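Local structure of putative adenosine kinase (Schistosoma mansoni, 3VAS) at residues V88-W93 with G319-A324; V181-G186 with G325-Y330; T154-A159 with I189-E194; S102-I107 with L164-Q169. The protein probably phosphorylates adenosine to AMP as an adenosine kinase of the ribokinase-like pfkB family, and is captured here with adenosine bound. All blocks are in the same frame, centred on the assembly; numbering follows the deposited sequence.

Interaction 1. Residues V88-W93 with G319-A324. With ADN (adenosine), chain C.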
# COMPACT_ATOMS: atom_id res chain seq x y z
N VAL A 88 0.64 -4.28 6.06
CA VAL A 88 0.22 -5.43 6.86
C VAL A 88 1.23 -5.82 7.93
O VAL A 88 0.86 -6.13 9.06
CB VAL A 88 -0.12 -6.62 5.96
CG1 VAL A 88 -0.30 -7.90 6.78
CG2 VAL A 88 -1.37 -6.32 5.14
N LYS A 89 2.51 -5.78 7.60
CA LYS A 89 3.51 -6.16 8.59
C LYS A 89 3.66 -5.09 9.67
O LYS A 89 4.01 -5.40 10.81
CB LYS A 89 4.86 -6.51 7.94
CG LYS A 89 5.66 -5.35 7.39
CD LYS A 89 6.90 -5.88 6.65
CE LYS A 89 7.89 -4.77 6.33
NZ LYS A 89 9.09 -5.29 5.63
N MET A 90 3.38 -3.83 9.34
CA MET A 90 3.40 -2.80 10.37
C MET A 90 2.17 -2.89 11.27
O MET A 90 2.26 -2.63 12.47
CB MET A 90 3.56 -1.39 9.79
CG MET A 90 3.74 -0.32 10.87
SD MET A 90 4.16 1.31 10.22
CE MET A 90 4.58 2.19 11.72
N ILE A 91 1.02 -3.25 10.70
CA ILE A 91 -0.16 -3.52 11.53
C ILE A 91 0.20 -4.60 12.56
O ILE A 91 -0.12 -4.48 13.74
CB ILE A 91 -1.35 -4.02 10.69
CG1 ILE A 91 -1.85 -2.93 9.75
CG2 ILE A 91 -2.49 -4.48 11.60
CD1 ILE A 91 -2.99 -3.37 8.86
N GLN A 92 0.89 -5.63 12.09
CA GLN A 92 1.34 -6.72 12.94
C GLN A 92 2.33 -6.23 14.01
O GLN A 92 2.24 -6.61 15.17
CB GLN A 92 1.98 -7.82 12.07
CG GLN A 92 2.66 -8.93 12.86
CD GLN A 92 1.68 -9.78 13.65
OE1 GLN A 92 0.71 -10.30 13.09
NE2 GLN A 92 1.91 -9.91 14.95
N TRP A 93 3.26 -5.37 13.60
CA TRP A 93 4.27 -4.81 14.49
C TRP A 93 3.63 -3.92 15.56
O TRP A 93 3.97 -4.00 16.75
CB TRP A 93 5.26 -4.02 13.64
CG TRP A 93 6.43 -3.41 14.34
CD1 TRP A 93 7.60 -4.03 14.71
CD2 TRP A 93 6.59 -2.02 14.69
NE1 TRP A 93 8.45 -3.12 15.29
CE2 TRP A 93 7.86 -1.88 15.29
CE3 TRP A 93 5.77 -0.90 14.57
CZ2 TRP A 93 8.33 -0.66 15.76
CZ3 TRP A 93 6.24 0.32 15.04
CH2 TRP A 93 7.51 0.43 15.63
N GLY A 319 2.79 6.69 3.31
CA GLY A 319 1.41 6.35 3.03
C GLY A 319 1.05 4.95 3.48
O GLY A 319 -0.05 4.72 3.98
N ASP A 320 1.97 4.01 3.28
CA ASP A 320 1.77 2.63 3.70
C ASP A 320 1.68 2.56 5.22
O ASP A 320 0.85 1.83 5.77
CB ASP A 320 2.91 1.73 3.23
CG ASP A 320 3.10 1.75 1.72
OD1 ASP A 320 2.12 2.00 0.99
OD2 ASP A 320 4.24 1.51 1.27
N ALA A 321 2.54 3.32 5.89
CA ALA A 321 2.56 3.38 7.35
C ALA A 321 1.28 4.03 7.86
O ALA A 321 0.69 3.57 8.84
CB ALA A 321 3.77 4.16 7.83
N PHE A 322 0.88 5.11 7.20
CA PHE A 322 -0.33 5.82 7.56
C PHE A 322 -1.51 4.85 7.61
O PHE A 322 -2.27 4.84 8.58
CB PHE A 322 -0.62 6.95 6.57
CG PHE A 322 -1.84 7.76 6.92
CD1 PHE A 322 -1.73 8.91 7.69
CD2 PHE A 322 -3.10 7.37 6.48
CE1 PHE A 322 -2.86 9.66 8.02
CE2 PHE A 322 -4.23 8.11 6.80
CZ PHE A 322 -4.11 9.25 7.58
N ALA A 323 -1.66 4.05 6.57
CA ALA A 323 -2.74 3.07 6.51
C ALA A 323 -2.65 2.07 7.66
O ALA A 323 -3.66 1.77 8.30
CB ALA A 323 -2.74 2.35 5.15
N ALA A 324 -1.45 1.55 7.91
CA ALA A 324 -1.22 0.62 9.01
C ALA A 324 -1.62 1.23 10.36
O ALA A 324 -2.36 0.62 11.13
CB ALA A 324 0.24 0.18 9.05
O5' ADN C . 4.96 3.13 -0.79
C5' ADN C . 6.33 2.83 -1.07
C4' ADN C . 6.51 1.37 -1.41
O4' ADN C . 5.79 1.06 -2.62
C3' ADN C . 7.95 0.90 -1.66
O3' ADN C . 8.39 0.11 -0.56
C2' ADN C . 7.85 0.02 -2.92
O2' ADN C . 8.45 -1.25 -2.80
C1' ADN C . 6.34 -0.11 -3.14
N9 ADN C . 5.94 -0.25 -4.54
C8 ADN C . 6.39 0.44 -5.57
N7 ADN C . 5.72 -0.08 -6.78
C5 ADN C . 4.86 -1.14 -6.38
C6 ADN C . 4.01 -1.97 -7.11
N6 ADN C . 3.90 -1.82 -8.53
N1 ADN C . 3.27 -2.95 -6.45
C2 ADN C . 3.37 -3.09 -5.08
N3 ADN C . 4.20 -2.27 -4.37
C4 ADN C . 4.95 -1.28 -5.05

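Interaction 2. Residues V181-G186 with G325-Y330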
# COMPACT_ATOMS: atom_id res chain seq x y z
N VAL A 181 -10.74 -8.56 8.57
CA VAL A 181 -10.24 -7.32 7.98
C VAL A 181 -9.28 -7.62 6.83
O VAL A 181 -8.38 -8.45 6.97
CB VAL A 181 -9.51 -6.47 9.03
CG1 VAL A 181 -8.91 -5.21 8.39
CG2 VAL A 181 -10.45 -6.10 10.18
N TYR A 182 -9.47 -6.94 5.71
CA TYR A 182 -8.56 -7.08 4.57
C TYR A 182 -7.92 -5.76 4.19
O TYR A 182 -8.55 -4.70 4.26
CB TYR A 182 -9.28 -7.68 3.36
CG TYR A 182 -10.04 -8.94 3.67
CD1 TYR A 182 -9.40 -10.17 3.73
CD2 TYR A 182 -11.41 -8.90 3.92
CE1 TYR A 182 -10.09 -11.33 4.01
CE2 TYR A 182 -12.11 -10.06 4.21
CZ TYR A 182 -11.45 -11.26 4.25
OH TYR A 182 -12.15 -12.41 4.54
N TYR A 183 -6.65 -5.82 3.81
CA TYR A 183 -5.98 -4.68 3.21
C TYR A 183 -5.33 -5.10 1.90
O TYR A 183 -4.43 -5.95 1.91
CB TYR A 183 -4.92 -4.08 4.14
CG TYR A 183 -4.26 -2.85 3.55
CD1 TYR A 183 -4.85 -1.60 3.66
CD2 TYR A 183 -3.05 -2.95 2.87
CE1 TYR A 183 -4.25 -0.47 3.10
CE2 TYR A 183 -2.45 -1.83 2.31
CZ TYR A 183 -3.05 -0.59 2.44
OH TYR A 183 -2.44 0.52 1.89
N ILE A 184 -5.78 -4.54 0.79
CA ILE A 184 -5.13 -4.75 -0.49
C ILE A 184 -4.92 -3.42 -1.22
O ILE A 184 -5.86 -2.66 -1.43
CB ILE A 184 -5.93 -5.69 -1.42
CG1 ILE A 184 -6.37 -6.96 -0.68
CG2 ILE A 184 -5.11 -6.06 -2.65
CD1 ILE A 184 -7.22 -7.89 -1.53
N ALA A 185 -3.67 -3.15 -1.58
CA ALA A 185 -3.33 -1.94 -2.33
C ALA A 185 -3.77 -2.05 -3.79
O ALA A 185 -3.88 -3.15 -4.34
CB ALA A 185 -1.84 -1.66 -2.25
N GLY A 186 -4.02 -0.90 -4.41
CA GLY A 186 -4.40 -0.85 -5.81
C GLY A 186 -3.37 -1.49 -6.72
O GLY A 186 -3.70 -1.97 -7.80
N GLY A 325 -1.12 2.43 10.62
CA GLY A 325 -1.40 3.13 11.86
C GLY A 325 -2.88 3.35 12.06
O GLY A 325 -3.40 3.17 13.17
N PHE A 326 -3.58 3.73 11.00
CA PHE A 326 -5.02 3.94 11.10
C PHE A 326 -5.76 2.65 11.40
O PHE A 326 -6.54 2.58 12.35
CB PHE A 326 -5.61 4.56 9.82
CG PHE A 326 -7.09 4.85 9.92
CD1 PHE A 326 -7.54 6.05 10.45
CD2 PHE A 326 -8.02 3.90 9.54
CE1 PHE A 326 -8.90 6.31 10.57
CE2 PHE A 326 -9.38 4.15 9.65
CZ PHE A 326 -9.82 5.36 10.17
N ILE A 327 -5.53 1.63 10.58
CA ILE A 327 -6.26 0.38 10.68
C ILE A 327 -6.04 -0.34 12.01
O ILE A 327 -7.00 -0.81 12.63
CB ILE A 327 -5.92 -0.56 9.50
CG1 ILE A 327 -6.39 0.07 8.19
CG2 ILE A 327 -6.54 -1.93 9.70
CD1 ILE A 327 -5.85 -0.63 6.96
N ALA A 328 -4.79 -0.41 12.45
CA ALA A 328 -4.44 -1.09 13.70
C ALA A 328 -5.24 -0.56 14.87
O ALA A 328 -5.65 -1.32 15.75
CB ALA A 328 -2.94 -0.97 13.98
N ASP A 329 -5.47 0.75 14.88
CA ASP A 329 -6.24 1.38 15.96
C ASP A 329 -7.73 1.27 15.72
O ASP A 329 -8.49 0.94 16.63
CB ASP A 329 -5.83 2.84 16.14
CG ASP A 329 -4.82 3.03 17.27
OD1 ASP A 329 -3.99 2.12 17.49
OD2 ASP A 329 -4.87 4.08 17.95
N TYR A 330 -8.15 1.51 14.48
CA TYR A 330 -9.56 1.52 14.12
C TYR A 330 -10.24 0.16 14.34
O TYR A 330 -11.39 0.10 14.77
CB TYR A 330 -9.74 1.98 12.66
CG TYR A 330 -11.17 2.31 12.30
CD1 TYR A 330 -11.74 3.52 12.70
CD2 TYR A 330 -11.95 1.43 11.56
CE1 TYR A 330 -13.04 3.84 12.37
CE2 TYR A 330 -13.26 1.74 11.23
CZ TYR A 330 -13.80 2.95 11.64
OH TYR A 330 -15.10 3.26 11.31

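Interaction 3. Residues T154-A159 with I189-E194. With ADN (adenosine), chain C.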
# COMPACT_ATOMS: atom_id res chain seq x y z
N THR A 154 9.48 0.26 -10.89
CA THR A 154 9.19 -1.08 -10.39
C THR A 154 9.23 -2.16 -11.46
O THR A 154 8.57 -2.05 -12.49
CB THR A 154 7.80 -1.11 -9.73
OG1 THR A 154 7.77 -0.19 -8.64
CG2 THR A 154 7.47 -2.50 -9.23
N TYR A 155 10.01 -3.20 -11.20
CA TYR A 155 9.99 -4.41 -12.02
C TYR A 155 9.28 -5.50 -11.21
O TYR A 155 9.85 -6.05 -10.27
CB TYR A 155 11.40 -4.86 -12.38
CG TYR A 155 11.42 -6.06 -13.31
CD1 TYR A 155 11.09 -5.93 -14.66
CD2 TYR A 155 11.76 -7.33 -12.85
CE1 TYR A 155 11.09 -7.01 -15.51
CE2 TYR A 155 11.76 -8.43 -13.70
CZ TYR A 155 11.43 -8.26 -15.03
OH TYR A 155 11.43 -9.34 -15.89
N LEU A 156 8.04 -5.79 -11.58
CA LEU A 156 7.19 -6.67 -10.78
C LEU A 156 7.72 -8.10 -10.68
O LEU A 156 7.58 -8.74 -9.63
CB LEU A 156 5.76 -6.66 -11.31
CG LEU A 156 4.99 -5.38 -10.98
CD1 LEU A 156 3.62 -5.37 -11.65
CD2 LEU A 156 4.84 -5.24 -9.47
N GLY A 157 8.33 -8.59 -11.76
CA GLY A 157 8.94 -9.91 -11.77
C GLY A 157 8.03 -11.03 -11.28
O GLY A 157 6.91 -11.19 -11.77
N ALA A 158 8.50 -11.77 -10.28
CA ALA A 158 7.77 -12.92 -9.76
C ALA A 158 6.36 -12.59 -9.25
O ALA A 158 5.47 -13.44 -9.32
CB ALA A 158 8.58 -13.60 -8.66
N ALA A 159 6.17 -11.37 -8.76
CA ALA A 159 4.88 -10.93 -8.23
C ALA A 159 3.71 -11.06 -9.21
O ALA A 159 2.56 -11.20 -8.79
CB ALA A 159 4.98 -9.50 -7.70
N ILE A 189 -3.89 -4.75 -8.69
CA ILE A 189 -4.66 -4.77 -9.93
C ILE A 189 -3.81 -5.28 -11.09
O ILE A 189 -4.29 -6.03 -11.94
CB ILE A 189 -5.24 -3.37 -10.25
CG1 ILE A 189 -6.38 -3.04 -9.29
CG2 ILE A 189 -5.74 -3.30 -11.69
CD1 ILE A 189 -6.81 -1.58 -9.29
N ASN A 190 -2.53 -4.90 -11.11
CA ASN A 190 -1.61 -5.29 -12.18
C ASN A 190 -1.14 -6.74 -12.13
O ASN A 190 -0.70 -7.30 -13.14
CB ASN A 190 -0.37 -4.38 -12.20
CG ASN A 190 -0.70 -2.92 -12.46
OD1 ASN A 190 -0.17 -2.03 -11.79
ND2 ASN A 190 -1.58 -2.66 -13.43
N THR A 191 -1.23 -7.36 -10.96
CA THR A 191 -0.63 -8.68 -10.79
C THR A 191 -1.65 -9.80 -10.63
O THR A 191 -1.46 -10.89 -11.18
CB THR A 191 0.36 -8.71 -9.59
OG1 THR A 191 -0.30 -8.23 -8.42
CG2 THR A 191 1.58 -7.83 -9.88
N CYS A 192 -2.72 -9.55 -9.89
CA CYS A 192 -3.72 -10.58 -9.65
C CYS A 192 -5.10 -10.01 -9.34
O CYS A 192 -5.63 -10.18 -8.25
CB CYS A 192 -3.28 -11.49 -8.51
SG CYS A 192 -4.27 -12.98 -8.34
N TYR A 193 -5.68 -9.32 -10.32
CA TYR A 193 -6.98 -8.71 -10.13
C TYR A 193 -8.06 -9.74 -9.77
O TYR A 193 -8.93 -9.47 -8.95
CB TYR A 193 -7.41 -7.91 -11.36
CG TYR A 193 -8.68 -7.15 -11.10
CD1 TYR A 193 -8.74 -6.17 -10.12
CD2 TYR A 193 -9.84 -7.43 -11.82
CE1 TYR A 193 -9.91 -5.48 -9.87
CE2 TYR A 193 -11.01 -6.75 -11.59
CZ TYR A 193 -11.04 -5.77 -10.61
OH TYR A 193 -12.21 -5.09 -10.36
N GLU A 194 -7.97 -10.91 -10.38
CA GLU A 194 -8.93 -11.98 -10.15
C GLU A 194 -8.98 -12.40 -8.68
O GLU A 194 -10.06 -12.61 -8.11
CB GLU A 194 -8.62 -13.19 -11.06
CG GLU A 194 -7.15 -13.62 -11.06
CD GLU A 194 -6.90 -14.94 -11.80
OE1 GLU A 194 -7.77 -15.35 -12.60
OE2 GLU A 194 -5.83 -15.56 -11.58
O5' ADN C . 4.96 3.13 -0.79
C5' ADN C . 6.33 2.83 -1.07
C4' ADN C . 6.51 1.37 -1.41
O4' ADN C . 5.79 1.06 -2.62
C3' ADN C . 7.95 0.90 -1.66
O3' ADN C . 8.39 0.11 -0.56
C2' ADN C . 7.85 0.02 -2.92
O2' ADN C . 8.45 -1.25 -2.80
C1' ADN C . 6.34 -0.11 -3.14
N9 ADN C . 5.94 -0.25 -4.54
C8 ADN C . 6.39 0.44 -5.57
N7 ADN C . 5.72 -0.08 -6.78
C5 ADN C . 4.86 -1.14 -6.38
C6 ADN C . 4.01 -1.97 -7.11
N6 ADN C . 3.90 -1.82 -8.53
N1 ADN C . 3.27 -2.95 -6.45
C2 ADN C . 3.37 -3.09 -5.08
N3 ADN C . 4.20 -2.27 -4.37
C4 ADN C . 4.95 -1.28 -5.05

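Interaction 4. Residues S102-I107 with L164-Q169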
# COMPACT_ATOMS: atom_id res chain seq x y z
N SER A 102 -1.98 -11.95 8.35
CA SER A 102 -1.66 -12.93 7.32
C SER A 102 -1.33 -12.21 6.02
O SER A 102 -1.95 -11.19 5.70
CB SER A 102 -2.84 -13.86 7.07
OG SER A 102 -3.10 -14.70 8.18
N TYR A 103 -0.36 -12.74 5.27
CA TYR A 103 0.02 -12.17 3.99
C TYR A 103 0.27 -13.24 2.92
O TYR A 103 0.90 -14.27 3.19
CB TYR A 103 1.25 -11.29 4.13
CG TYR A 103 1.71 -10.66 2.83
CD1 TYR A 103 1.16 -9.46 2.37
CD2 TYR A 103 2.72 -11.24 2.06
CE1 TYR A 103 1.58 -8.88 1.19
CE2 TYR A 103 3.16 -10.67 0.88
CZ TYR A 103 2.59 -9.48 0.45
OH TYR A 103 3.01 -8.90 -0.73
N VAL A 104 -0.23 -12.97 1.72
CA VAL A 104 -0.01 -13.82 0.55
C VAL A 104 0.58 -13.00 -0.60
O VAL A 104 0.07 -11.93 -0.93
CB VAL A 104 -1.33 -14.45 0.07
CG1 VAL A 104 -1.16 -15.11 -1.30
CG2 VAL A 104 -1.85 -15.45 1.10
N GLY A 105 1.66 -13.51 -1.20
CA GLY A 105 2.27 -12.87 -2.35
C GLY A 105 3.14 -13.86 -3.11
O GLY A 105 3.36 -14.98 -2.63
N CYS A 106 3.64 -13.46 -4.27
CA CYS A 106 4.50 -14.35 -5.06
C CYS A 106 5.94 -13.85 -5.19
O CYS A 106 6.20 -12.78 -5.73
CB CYS A 106 3.90 -14.61 -6.45
SG CYS A 106 4.80 -15.86 -7.41
N ILE A 107 6.87 -14.65 -4.68
CA ILE A 107 8.30 -14.37 -4.81
C ILE A 107 8.95 -15.41 -5.73
O ILE A 107 8.34 -16.44 -6.05
CB ILE A 107 9.02 -14.41 -3.45
CG1 ILE A 107 8.81 -15.78 -2.78
CG2 ILE A 107 8.54 -13.27 -2.54
CD1 ILE A 107 9.67 -15.99 -1.53
N LEU A 164 -4.99 -17.08 -8.88
CA LEU A 164 -6.19 -17.47 -8.16
C LEU A 164 -6.06 -18.92 -7.69
O LEU A 164 -6.59 -19.29 -6.64
CB LEU A 164 -7.41 -17.31 -9.07
CG LEU A 164 -8.80 -17.41 -8.44
CD1 LEU A 164 -8.93 -16.46 -7.25
CD2 LEU A 164 -9.87 -17.13 -9.49
N ALA A 165 -5.35 -19.73 -8.46
CA ALA A 165 -5.11 -21.13 -8.11
C ALA A 165 -4.38 -21.27 -6.77
O ALA A 165 -4.67 -22.17 -5.99
CB ALA A 165 -4.33 -21.85 -9.21
N HIS A 166 -3.41 -20.39 -6.52
CA HIS A 166 -2.63 -20.46 -5.29
C HIS A 166 -3.46 -19.97 -4.12
O HIS A 166 -3.41 -20.52 -3.03
CB HIS A 166 -1.36 -19.63 -5.42
CG HIS A 166 -0.66 -19.41 -4.11
ND1 HIS A 166 0.13 -20.38 -3.52
CD2 HIS A 166 -0.64 -18.35 -3.28
CE1 HIS A 166 0.60 -19.91 -2.38
NE2 HIS A 166 0.15 -18.68 -2.21
N ILE A 167 -4.24 -18.92 -4.37
CA ILE A 167 -5.11 -18.32 -3.36
C ILE A 167 -6.23 -19.28 -2.95
O ILE A 167 -6.66 -19.29 -1.80
CB ILE A 167 -5.69 -16.99 -3.88
CG1 ILE A 167 -4.55 -15.98 -4.08
CG2 ILE A 167 -6.72 -16.43 -2.92
CD1 ILE A 167 -4.98 -14.72 -4.82
N GLU A 168 -6.68 -20.10 -3.89
CA GLU A 168 -7.82 -20.98 -3.64
C GLU A 168 -7.45 -22.34 -3.04
O GLU A 168 -8.32 -23.17 -2.78
CB GLU A 168 -8.65 -21.18 -4.91
CG GLU A 168 -9.44 -19.94 -5.32
CD GLU A 168 -10.30 -20.18 -6.55
OE1 GLU A 168 -9.90 -20.96 -7.43
OE2 GLU A 168 -11.40 -19.58 -6.62
N GLN A 169 -6.15 -22.57 -2.82
CA GLN A 169 -5.72 -23.76 -2.10
C GLN A 169 -6.36 -23.74 -0.72
O GLN A 169 -6.41 -22.69 -0.08
CB GLN A 169 -4.21 -23.78 -1.94
CG GLN A 169 -3.44 -24.14 -3.19
CD GLN A 169 -1.95 -24.17 -2.94
OE1 GLN A 169 -1.34 -25.23 -2.87
NE2 GLN A 169 -1.35 -22.99 -2.79

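Interaction 1. Residues V88-W93 with G319-A324
Met90 lies along the surface of helix 318-330 and spans one turn of it. Its CB and CG rest on the methyl of Ala324, with CB 3.7 Å from Ala324 CB, and its sulfur reaches back to Ala321, where SD is 3.7 Å from Ala321 CB. With CG anti to the backbone N (chi1 -174°) and the rest of the chain extended, a flexible and unbranched methionine can follow the other helix over this length. Ile91 approaches the same alanine from another side: its CG1 is 3.7 Å from Ala324 CA and 3.8 Å from Ala324 CB. The methyl of Ala324 thus sits in the angle between the base of Met90 and the ethyl branch of Ile91. Small alanines suit these places, because the two axes pass 8.5 Å apart and their N-to-C directions differ by 46°, so Met90 and Ile91 supply the bulk between them.

One residue before Ala321, Asp320 faces the ligand instead. It accepts a hydrogen bond from adenosine O5' at OD2, over 2.7 Å, and Asn86 holds the same oxygen. Position and chemistry are consistent with the general-base aspartate that ends the DTxGAGD signature of pfkB kinases.

The side chain of Thr87 bonds to the carbonyl of Asp320, adding a polar tie between the two helices. On further sides, helix 336-351 meets the pair through Ala346 against Met90 and Ile350 against Ala321, while strand 101-107 backs helix 83-95 through Cys101 against Ile91.

Interaction 2. Residues V181-G186 with G325-Y330
The hydroxyl of Tyr183 is hydrogen-bonded to Asn213 ND2 on the neighbouring parallel strand 209-213, and the ring beneath it meets Ile327 of helix 318-330. That bond ties down the far end of the tyrosine, so a buried aromatic ring has its one polar atom satisfied. The two side chains cross at about a right angle, and Ile327 CD1 comes within 3.6 Å of Tyr183 CD1. A neighbouring ring atom, Tyr183 CE1, is 4.2 Å from Ile327 CD1, so the methyl meets the CD1-CE1 side of the ring obliquely. CG of the tyrosine stands anti to its backbone N (chi1 -178°), which carries the ring out from the strand into the layer between strand and helix.

The branching of Ile327 lets one residue serve two strand positions. While the CD1 end goes to Tyr183, the shorter branch faces Val181, with Ile327 CG2 a looser 4.3 Å from Val181 CG1. Val181 and Tyr183, two residues apart on strand 181-185, project from the same face, and the backbone of the tyrosine lies well back: Tyr183 CA is 9.0 Å from Ile327 CA. Thr84 and Thr87 of helix 83-95 also line the tyrosine, and Ile91 of that helix touches Ile327. Tyr182 and Ile184 serve the opposite face, against helix 189-205, as expected in a layered alpha/beta fold.

Chemically, strand and helix are joined by dispersion and burial of hydrocarbon, with the directional bond made to the adjoining strand, consistent with a spacing set by side-chain size rather than by polar pairing.

Interaction 3. Residues T154-A159 with I189-E194
Thr191 is the tightly packed centre of this contact, held between Leu156 and the carbonyl of Ala159. Its methyl, CG2, is 3.7 Å from Leu156 CD1, and its CB lies 3.4 Å from Ala159 O. Because OG1 stands between the backbone N and carbonyl carbon (chi1 54°), the methyl is left to face the leucine. A type II' turn from Leu156 to Ala159 brings both partners to the threonine; Gly157 suits its second position, where phi is positive, and Ala159 N closes the turn on Leu156 O.

Asn190, partly exposed, forms the looser rim. There Leu156 CD1 is 4.1 Å from Asn190 CB, and the two side chains cross at about a right angle.

Leucine's fork suits its place between protein and ligand: CD1 packs on Asn190 and Thr191, whereas CD2 lies 3.7 Å from adenosine N6. Thr154, two residues earlier, puts OG1 2.8 Å from adenosine N7.

Between the segments, then, a carbonyl oxygen and hydrocarbon groups meet in van der Waals contact without polar pairing, while the polar end of Thr191 is used elsewhere. OG1 is hydrogen-bonded to OD1 of Asn32, whose ND2 bonds adenosine, so Thr191 probably helps, from the second shell, to orient a first-shell amide.

Interaction 4. Residues S102-I107 with L164-Q169
Val104, on strand 101-107 of the ribokinase-like alpha/beta fold, meets His166 and Ile167 of the short helix 164-167, which packs against that strand. A beta-branched valine suits a strand, and with CG1 anti to the backbone N (chi1 169°) that methyl is the one presented to the helix.

The helix starts with Leu164, whose backbone N is bonded to Glu194 and whose carbonyl receives Glu168 N at 2.9 Å, closing its one turn. His166 follows, arriving from the direction opposite to Val104. Its imidazole meets the valine at the ring edge and in the ring plane: Val104 CG1 is 3.8 Å from His166 CD2 and 3.9 Å from His166 NE2. Histidine suits the place because one edge carries both the CD2 carbon and the polar NE2; the latter is hydrogen-bonded to the carbonyl of Glu128 on the adjoining strand 126-131, which would hold the ring in this rotation. Ile167 adds a looser apolar touch, its CG1 4.5 Å from Val104 CG1, and packs also on Trp173 of helix 170-178.

Glu168 turns outward to a salt bridge with Lys198. Gln169 then stands at the N-cap of helix 170-178, and its amide folds back: NE2 donates to His166 O over 3.2 Å, almost straight at 169°, striking a lone pair in the carbonyl plane.

From the N terminus, helix 83-95 opens interaction 1, which closes only at 319-324 and so encloses interactions 3 and 4 along the chain. Strand 101-107 opens interaction 4; before it closes at 164-169, strand 150-157 has opened interaction 3, so these two cross, and Cys106 SG touches Ala158 O. Strand 181-185 opens interaction 2 before interaction 3 closes at 189-194, so they cross. Interaction 2 closes at 325-330, just after interaction 1, and crosses it too; Ala323 CB packs on Tyr183 OH. Interaction 1 joins two helices, interactions 2 and 4 a strand to a helix, and interaction 3 the end of strand 150-157 to residues 189-194. Interactions 1 and 3 both reach adenosine.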